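Local coordinates for protein putative glycyl-glycine endopeptidase lytM (PDB 3NYY) that is probably a membrane-tethered metalloendopeptidase of the M23 family, whose relatives cut peptide bridges of bacterial cell-wall peptidoglycan, at residues A[150-155]-A[160-165]; A[88-93]-A[166-171]; A[46-49]-A[54-57]. All blocks are in the same frame, centred on the assembly; numbering follows the deposited sequence. Where two conformers were deposited one is given.

Contact 1 of 3, residues A[150-155]-A[160-165]; sequences VTEKGW and GWRIGI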
loop_
_atom_site.group_PDB
_atom_site.type_symbol
_atom_site.label_atom_id
_atom_site.label_comp_id
_atom_site.label_asym_id
_atom_site.label_seq_id
_atom_site.Cartn_x
_atom_site.Cartn_y
_atom_site.Cartn_z
ATOM N N VAL A 150 -25.440 -12.458 -4.573
ATOM C CA VAL A 150 -24.433 -13.206 -3.820
ATOM C C VAL A 150 -24.214 -14.539 -4.532
ATOM O O VAL A 150 -25.121 -15.375 -4.595
ATOM C CB VAL A 150 -24.843 -13.482 -2.348
ATOM C CG1 VAL A 150 -23.720 -14.268 -1.627
ATOM C CG2 VAL A 150 -25.165 -12.161 -1.622
ATOM N N THR A 151 -23.026 -14.712 -5.091
ATOM C CA THR A 151 -22.612 -15.862 -5.895
ATOM C C THR A 151 -21.845 -16.909 -5.108
ATOM O O THR A 151 -21.963 -18.107 -5.386
ATOM C CB THR A 151 -21.716 -15.382 -7.057
ATOM O OG1 THR A 151 -22.451 -14.434 -7.829
ATOM C CG2 THR A 151 -21.229 -16.538 -7.944
ATOM N N GLU A 152 -20.986 -16.443 -4.183
ATOM C CA GLU A 152 -20.265 -17.345 -3.298
ATOM C C GLU A 152 -20.236 -16.756 -1.904
ATOM O O GLU A 152 -20.201 -15.519 -1.732
ATOM C CB GLU A 152 -18.838 -17.596 -3.814
ATOM C CG GLU A 152 -18.795 -18.497 -5.049
ATOM C CD GLU A 152 -17.396 -18.774 -5.566
ATOM O OE1 GLU A 152 -16.594 -17.827 -5.658
ATOM O OE2 GLU A 152 -17.102 -19.944 -5.900
ATOM N N LYS A 153 -20.243 -17.629 -0.905
ATOM C CA LYS A 153 -20.157 -17.208 0.487
ATOM C C LYS A 153 -19.595 -18.346 1.306
ATOM O O LYS A 153 -20.183 -19.434 1.362
ATOM C CB LYS A 153 -21.501 -16.806 1.036
ATOM C CG LYS A 153 -21.436 -16.265 2.484
ATOM C CD LYS A 153 -22.817 -16.308 3.112
ATOM C CE LYS A 153 -22.804 -15.790 4.581
ATOM N NZ LYS A 153 -23.991 -16.313 5.300
ATOM N N GLY A 154 -18.447 -18.113 1.908
ATOM C CA GLY A 154 -17.853 -19.111 2.809
ATOM C C GLY A 154 -16.364 -18.999 2.899
ATOM O O GLY A 154 -15.757 -18.092 2.347
ATOM N N TRP A 155 -15.764 -19.968 3.584
ATOM C CA TRP A 155 -14.359 -19.957 3.822
ATOM C C TRP A 155 -13.553 -20.417 2.610
ATOM O O TRP A 155 -13.899 -21.416 1.975
ATOM C CB TRP A 155 -14.051 -20.955 4.951
ATOM C CG TRP A 155 -12.613 -20.993 5.361
ATOM C CD1 TRP A 155 -11.686 -21.925 5.004
ATOM C CD2 TRP A 155 -11.966 -20.096 6.248
ATOM N NE1 TRP A 155 -10.485 -21.648 5.609
ATOM C CE2 TRP A 155 -10.635 -20.517 6.375
ATOM C CE3 TRP A 155 -12.383 -18.953 6.941
ATOM C CZ2 TRP A 155 -9.712 -19.819 7.152
ATOM C CZ3 TRP A 155 -11.479 -18.310 7.751
ATOM C CH2 TRP A 155 -10.171 -18.728 7.843
ATOM N N GLY A 160 -9.752 -16.524 3.727
ATOM C CA GLY A 160 -10.595 -16.521 4.952
ATOM C C GLY A 160 -12.073 -16.522 4.646
ATOM O O GLY A 160 -12.551 -17.184 3.714
ATOM N N TRP A 161 -12.828 -15.757 5.434
ATOM C CA TRP A 161 -14.259 -15.588 5.185
ATOM C C TRP A 161 -14.385 -14.596 4.029
ATOM O O TRP A 161 -14.033 -13.399 4.151
ATOM C CB TRP A 161 -14.992 -15.018 6.396
ATOM C CG TRP A 161 -14.929 -15.913 7.569
ATOM C CD1 TRP A 161 -14.282 -15.668 8.771
ATOM C CD2 TRP A 161 -15.440 -17.243 7.648
ATOM N NE1 TRP A 161 -14.430 -16.760 9.603
ATOM C CE2 TRP A 161 -15.138 -17.731 8.937
ATOM C CE3 TRP A 161 -16.194 -18.069 6.765
ATOM C CZ2 TRP A 161 -15.495 -19.017 9.338
ATOM C CZ3 TRP A 161 -16.562 -19.334 7.179
ATOM C CH2 TRP A 161 -16.249 -19.782 8.465
ATOM N N ARG A 162 -14.844 -15.098 2.894
ATOM C CA ARG A 162 -15.026 -14.294 1.723
ATOM C C ARG A 162 -16.452 -14.368 1.226
ATOM O O ARG A 162 -17.222 -15.282 1.545
ATOM C CB ARG A 162 -14.024 -14.651 0.599
ATOM C CG ARG A 162 -14.068 -16.052 -0.019
ATOM C CD ARG A 162 -15.211 -16.163 -1.028
ATOM N NE ARG A 162 -15.148 -17.285 -1.957
ATOM C CZ ARG A 162 -15.592 -18.511 -1.705
ATOM N NH1 ARG A 162 -16.126 -18.840 -0.512
ATOM N NH2 ARG A 162 -15.470 -19.441 -2.646
ATOM N N ILE A 163 -16.790 -13.355 0.465
ATOM C CA ILE A 163 -18.087 -13.289 -0.183
ATOM C C ILE A 163 -17.851 -12.747 -1.581
ATOM O O ILE A 163 -17.022 -11.855 -1.772
ATOM C CB ILE A 163 -19.119 -12.457 0.656
ATOM C CG1 ILE A 163 -20.540 -12.613 0.102
ATOM C CG2 ILE A 163 -18.688 -11.006 0.835
ATOM C CD1 ILE A 163 -21.617 -12.105 1.080
ATOM N N GLY A 164 -18.618 -13.274 -2.546
ATOM C CA GLY A 164 -18.506 -12.867 -3.941
ATOM C C GLY A 164 -19.857 -12.414 -4.482
ATOM O O GLY A 164 -20.857 -13.085 -4.289
ATOM N N ILE A 165 -19.869 -11.247 -5.121
ATOM C CA ILE A 165 -21.064 -10.641 -5.701
ATOM C C ILE A 165 -20.854 -10.546 -7.213
ATOM O O ILE A 165 -19.905 -9.936 -7.698
ATOM C CB ILE A 165 -21.252 -9.210 -5.156
ATOM C CG1 ILE A 165 -21.360 -9.162 -3.635
ATOM C CG2 ILE A 165 -22.472 -8.506 -5.820
ATOM C CD1 ILE A 165 -22.393 -10.087 -3.006
HETATM O O HOH W 1 -14.527 -16.911 -4.709
HETATM O O HOH W 2 -14.513 -19.797 -5.515
HETATM O O HOH W 3 -16.557 -21.523 0.414
#
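With CG held between the backbone N and the carbonyl carbon (chi1 63°) and a second bend at chi2, R162 folds across to strand 150-153 and lays one face of its guanidinium over CB of E152. The E152 chain, extended past CG, slants across that group, the carboxylate and guanidinium planes 49° apart. The salt bridge is long, E152 OE1 to R162 NH2 3.6 Å, and two waters fill it in: one joins OE1 to NE, the other OE2 to NH2. Y172 adds a weak hydrogen bond to OE1. R162 NH1 also reaches G154 O, weakly, at 3.0 Å. The two strands form an antiparallel beta hairpin within the M23 peptidase region, and a classic beta bulge interrupts it where T151 and E152 both face G164: T151 N bonds to G164 O at 2.8 Å, while E152 N reaches the same oxygen only weakly. On the other face of the hairpin, V150 CG2 meets I165 CD1 at 3.7 Å. Toward the turn, W155 and W161 make an edge-to-face pair, planes at 74°, with CE3 of W155 over the W161 ring. G160 CA sits over a face of W155, 3.6 Å from the centroid of its six-membered ring, in a CH-pi contact.

Contact 2 of 3, residues A[88-93]-A[166-171]; sequences WNDVKY and TAPTGA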
loop_
_atom_site.group_PDB
_atom_site.type_symbol
_atom_site.label_atom_id
_atom_site.label_comp_id
_atom_site.label_asym_id
_atom_site.label_seq_id
_atom_site.Cartn_x
_atom_site.Cartn_y
_atom_site.Cartn_z
ATOM N N TRP A 88 -16.108 -0.948 -14.564
ATOM C CA TRP A 88 -16.245 0.480 -14.213
ATOM C C TRP A 88 -17.680 0.913 -13.965
ATOM O O TRP A 88 -17.899 1.728 -13.077
ATOM C CB TRP A 88 -15.619 1.397 -15.286
ATOM C CG TRP A 88 -14.145 1.308 -15.285
ATOM C CD1 TRP A 88 -13.409 0.327 -15.857
ATOM C CD2 TRP A 88 -13.231 2.194 -14.628
ATOM N NE1 TRP A 88 -12.047 0.554 -15.593
ATOM C CE2 TRP A 88 -11.930 1.694 -14.853
ATOM C CE3 TRP A 88 -13.379 3.349 -13.869
ATOM C CZ2 TRP A 88 -10.800 2.311 -14.344
ATOM C CZ3 TRP A 88 -12.217 4.009 -13.408
ATOM C CH2 TRP A 88 -10.955 3.475 -13.625
ATOM N N ASN A 89 -18.653 0.401 -14.717
ATOM C CA ASN A 89 -19.968 1.047 -14.762
ATOM C C ASN A 89 -20.946 0.713 -13.641
ATOM O O ASN A 89 -21.939 1.452 -13.444
ATOM C CB ASN A 89 -20.630 0.827 -16.122
ATOM C CG ASN A 89 -20.040 1.702 -17.205
ATOM O OD1 ASN A 89 -18.852 2.024 -17.181
ATOM N ND2 ASN A 89 -20.882 2.117 -18.147
ATOM N N ASP A 90 -20.708 -0.399 -12.940
ATOM C CA ASP A 90 -21.587 -0.837 -11.860
ATOM C C ASP A 90 -21.177 -0.311 -10.486
ATOM O O ASP A 90 -21.952 -0.475 -9.525
ATOM C CB ASP A 90 -21.727 -2.372 -11.776
ATOM C CG ASP A 90 -22.349 -2.998 -13.015
ATOM O OD1 ASP A 90 -23.006 -2.291 -13.834
ATOM O OD2 ASP A 90 -22.174 -4.230 -13.168
ATOM N N VAL A 91 -20.003 0.298 -10.363
ATOM C CA VAL A 91 -19.496 0.760 -9.077
ATOM C C VAL A 91 -20.157 2.060 -8.706
ATOM O O VAL A 91 -19.911 3.112 -9.341
ATOM C CB VAL A 91 -17.963 0.891 -9.124
ATOM C CG1 VAL A 91 -17.388 1.547 -7.850
ATOM C CG2 VAL A 91 -17.344 -0.573 -9.325
ATOM N N LYS A 92 -20.960 1.992 -7.652
ATOM C CA LYS A 92 -21.638 3.160 -7.056
ATOM C C LYS A 92 -20.911 3.669 -5.803
ATOM O O LYS A 92 -20.877 4.865 -5.564
ATOM C CB LYS A 92 -23.076 2.748 -6.647
ATOM C CG LYS A 92 -23.890 3.877 -6.064
ATOM C CD LYS A 92 -25.376 3.563 -5.915
ATOM C CE LYS A 92 -26.075 4.809 -5.376
ATOM N NZ LYS A 92 -27.460 4.437 -4.941
ATOM N N TYR A 93 -20.281 2.766 -5.048
ATOM C CA TYR A 93 -19.625 3.108 -3.794
ATOM C C TYR A 93 -18.257 2.430 -3.621
ATOM O O TYR A 93 -18.021 1.321 -4.124
ATOM C CB TYR A 93 -20.504 2.684 -2.624
ATOM C CG TYR A 93 -21.771 3.432 -2.424
ATOM C CD1 TYR A 93 -21.753 4.776 -2.055
ATOM C CD2 TYR A 93 -23.012 2.788 -2.532
ATOM C CE1 TYR A 93 -22.924 5.466 -1.833
ATOM C CE2 TYR A 93 -24.180 3.461 -2.289
ATOM C CZ TYR A 93 -24.145 4.800 -1.952
ATOM O OH TYR A 93 -25.318 5.503 -1.665
ATOM N N THR A 166 -21.801 -11.082 -7.968
ATOM C CA THR A 166 -21.818 -10.920 -9.394
ATOM C C THR A 166 -22.689 -9.722 -9.721
ATOM O O THR A 166 -23.891 -9.694 -9.387
ATOM C CB THR A 166 -22.275 -12.168 -10.117
ATOM O OG1 THR A 166 -21.366 -13.231 -9.819
ATOM C CG2 THR A 166 -22.298 -11.967 -11.675
ATOM N N ALA A 167 -22.072 -8.743 -10.368
ATOM C CA ALA A 167 -22.687 -7.441 -10.621
ATOM C C ALA A 167 -23.441 -7.542 -11.963
ATOM O O ALA A 167 -23.156 -8.447 -12.755
ATOM C CB ALA A 167 -21.652 -6.316 -10.647
ATOM N N PRO A 168 -24.391 -6.634 -12.207
ATOM C CA PRO A 168 -25.283 -6.820 -13.374
ATOM C C PRO A 168 -24.608 -6.829 -14.744
ATOM O O PRO A 168 -25.083 -7.497 -15.663
ATOM C CB PRO A 168 -26.269 -5.647 -13.273
ATOM C CG PRO A 168 -25.998 -4.937 -12.033
ATOM C CD PRO A 168 -24.792 -5.512 -11.353
ATOM N N THR A 169 -23.513 -6.078 -14.903
ATOM C CA THR A 169 -22.763 -6.032 -16.153
ATOM C C THR A 169 -21.820 -7.222 -16.338
ATOM O O THR A 169 -21.281 -7.419 -17.439
ATOM C CB THR A 169 -22.074 -4.661 -16.340
ATOM O OG1 THR A 169 -23.061 -3.625 -16.169
ATOM C CG2 THR A 169 -21.470 -4.514 -17.768
ATOM N N GLY A 170 -21.651 -8.025 -15.274
ATOM C CA GLY A 170 -21.025 -9.339 -15.375
ATOM C C GLY A 170 -19.751 -9.591 -14.588
ATOM O O GLY A 170 -19.242 -10.712 -14.571
ATOM N N ALA A 171 -19.220 -8.570 -13.963
ATOM C CA ALA A 171 -18.026 -8.782 -13.161
ATOM C C ALA A 171 -18.347 -9.426 -11.818
ATOM O O ALA A 171 -19.446 -9.310 -11.293
ATOM C CB ALA A 171 -17.262 -7.462 -12.932
HETATM O O HOH W 4 -20.026 -5.799 -13.639
#
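D90 and T169 carry this contact through two direct hydrogen bonds, one to each carboxylate oxygen. The T169 hydroxyl OG1 donates to D90 OD1 at 2.7 Å, approaching on the syn side but 20° out of the carboxylate plane. The backbone T169 N gives its hydrogen to D90 OD2 at 2.9 Å, with an N-H...O angle of 159°, and uses the syn lone pair of that oxygen. Because chi1 of T169 (-52°) sets OG1 beside its own backbone N, hydroxyl and amide face the carboxylate together, and the two bonds hold the carboxylate against rotation.

A water adds a third link: it donates to D90 OD2 at 2.7 Å and accepts from A171 N, just past the turn, at 2.9 Å. OD2 thus receives two hydrogens, one from T169 N and one from this water.

The remaining contacts are van der Waals. A167 CB lies 3.3 Å from D90 OD2, and P168 CD approaches the same oxygen at 3.4 Å, so carbon flanks the polar bonds. With an alanine here in place of D90, the T169 hydroxyl and amide and the bridging water are all likely to lose their acceptor, leaving the turn freer to shift from the 88-93 loop.

G170 N to A167 O closes the turn, and A167 N to A171 O joins the two arms just behind it. What D90 holds is therefore a type I beta turn, at the tip of the beta hairpin made by strands 162-166 and 172-178, met by a carboxylate just beyond helix 77-88.

Contact 3 of 3, residues A[46-49]-A[54-57]; sequences MATD and RFPG. With SO4 (sulfate ion), chain H.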
loop_
_atom_site.group_PDB
_atom_site.type_symbol
_atom_site.label_atom_id
_atom_site.label_comp_id
_atom_site.label_asym_id
_atom_site.label_seq_id
_atom_site.Cartn_x
_atom_site.Cartn_y
_atom_site.Cartn_z
HETATM N N MSE A 46 -7.687 2.309 -26.325
HETATM C CA MSE A 46 -7.536 2.078 -27.747
HETATM C C MSE A 46 -6.751 3.176 -28.431
HETATM O O MSE A 46 -5.849 2.887 -29.225
HETATM C CB MSE A 46 -8.921 1.916 -28.417
HETATM C CG MSE A 46 -9.576 0.569 -28.165
HETATM SE SE MSE A 46 -8.619 -0.922 -28.890
HETATM C CE MSE A 46 -8.036 -1.810 -27.421
ATOM N N ALA A 47 -7.046 4.422 -28.098
ATOM C CA ALA A 47 -6.427 5.554 -28.766
ATOM C C ALA A 47 -4.954 5.701 -28.363
ATOM O O ALA A 47 -4.185 6.245 -29.150
ATOM C CB ALA A 47 -7.191 6.841 -28.451
ATOM N N THR A 48 -4.584 5.257 -27.151
ATOM C CA THR A 48 -3.205 5.360 -26.638
ATOM C C THR A 48 -2.420 4.037 -26.674
ATOM O O THR A 48 -1.307 3.983 -26.155
ATOM C CB THR A 48 -3.182 5.845 -25.182
ATOM O OG1 THR A 48 -3.860 4.881 -24.364
ATOM C CG2 THR A 48 -3.856 7.248 -25.037
ATOM N N ASP A 49 -3.004 2.983 -27.264
ATOM C CA ASP A 49 -2.436 1.638 -27.226
ATOM C C ASP A 49 -2.058 1.290 -25.753
ATOM O O ASP A 49 -0.929 0.866 -25.468
ATOM C CB ASP A 49 -1.203 1.539 -28.147
ATOM C CG ASP A 49 -1.504 1.894 -29.604
ATOM O OD1 ASP A 49 -2.709 1.920 -29.998
ATOM O OD2 ASP A 49 -0.521 2.149 -30.352
ATOM N N ARG A 54 0.807 8.704 -27.169
ATOM C CA ARG A 54 0.092 9.893 -26.694
ATOM C C ARG A 54 -1.361 9.871 -27.144
ATOM O O ARG A 54 -1.701 9.311 -28.190
ATOM C CB ARG A 54 0.782 11.164 -27.191
ATOM C CG ARG A 54 2.148 11.395 -26.558
ATOM C CD ARG A 54 2.833 12.568 -27.240
ATOM N NE ARG A 54 2.953 12.316 -28.681
ATOM C CZ ARG A 54 3.130 13.252 -29.612
ATOM N NH1 ARG A 54 3.213 14.537 -29.284
ATOM N NH2 ARG A 54 3.209 12.898 -30.891
ATOM N N PHE A 55 -2.232 10.460 -26.340
ATOM C CA PHE A 55 -3.629 10.554 -26.679
ATOM C C PHE A 55 -3.762 11.631 -27.761
ATOM O O PHE A 55 -3.365 12.763 -27.528
ATOM C CB PHE A 55 -4.427 10.945 -25.442
ATOM C CG PHE A 55 -5.913 10.973 -25.656
ATOM C CD1 PHE A 55 -6.672 9.830 -25.469
ATOM C CD2 PHE A 55 -6.568 12.150 -26.005
ATOM C CE1 PHE A 55 -8.045 9.841 -25.636
ATOM C CE2 PHE A 55 -7.942 12.166 -26.169
ATOM C CZ PHE A 55 -8.685 11.014 -25.976
ATOM N N PRO A 56 -4.310 11.291 -28.945
ATOM C CA PRO A 56 -4.249 12.271 -30.025
ATOM C C PRO A 56 -5.187 13.466 -29.890
ATOM O O PRO A 56 -4.793 14.572 -30.267
ATOM C CB PRO A 56 -4.629 11.460 -31.272
ATOM C CG PRO A 56 -4.661 10.082 -30.880
ATOM C CD PRO A 56 -4.897 10.025 -29.406
ATOM N N GLY A 57 -6.393 13.257 -29.362
ATOM C CA GLY A 57 -7.402 14.319 -29.273
ATOM C C GLY A 57 -7.479 15.063 -27.942
ATOM O O GLY A 57 -6.482 15.171 -27.195
HETATM S S SO4 H . 2.117 9.364 -30.753
HETATM O O1 SO4 H . 2.632 9.518 -29.377
HETATM O O2 SO4 H . 0.730 8.889 -30.753
HETATM O O3 SO4 H . 2.137 10.668 -31.399
HETATM O O4 SO4 H . 2.983 8.426 -31.463
#
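A sulfate ion, probably from the crystallisation liquor, is bound by R54 through backbone and side chain at once, beside the apolar contact that F55 and P56 make with A47 and T48. R54 N donates to sulfate O1 at 3.0 Å, and R54 NE donates to the same oxygen at 2.9 Å, nearly straight at 172°. The bend at chi3 (-57°) curls the chain back so that NE can share O1 with the backbone amide. R54 NH2 meets sulfate O3 near the guanidinium plane at a short 2.5 Å; NH2 of R53 also bonds to the ion.

Across the segments the contact is mainly between apolar carbons, with no hydrogen bond. T48 CG2 comes in at the edge of the F55 ring and packs on the backbone, 3.7 Å from F55 CA, while T48 OG1 is taken up by Y44 O and E51 N. A47 CB rests against P56 CD at 4.0 Å and approaches F55 CE1 at 4.2 Å. Helix 61-71 covers the same patch, L67 touching both A47 and F55, and F64 meeting the F55 ring. Helix 37-48 ends here in a Schellman motif, D49 having positive phi, and the chain doubles back over the last turn in the link to helix 61-71, within the LytM N-terminal region.

How the contacts relate
From the N terminus, contact 3 comes first: it closes a short loop after helix 37-48, where the chain folds back before helix 61-71. The chain then runs through helix 77-88 to D90, the first half of contact 2, whose partner arrives only at residues 166-171. That long loop, closed by contact 2, ties the LytM N-terminal region to the M23 peptidase region. Contact 1 is nested inside it, pairing strands 148-153 and 162-166 of the antiparallel sheet. Contacts 1 and 2 meet at a probable hydrogen bond, T151 OG1 to T166 OG1 2.6 Å. Contact 3 stands apart, its centre about 39 Å from that of contact 1.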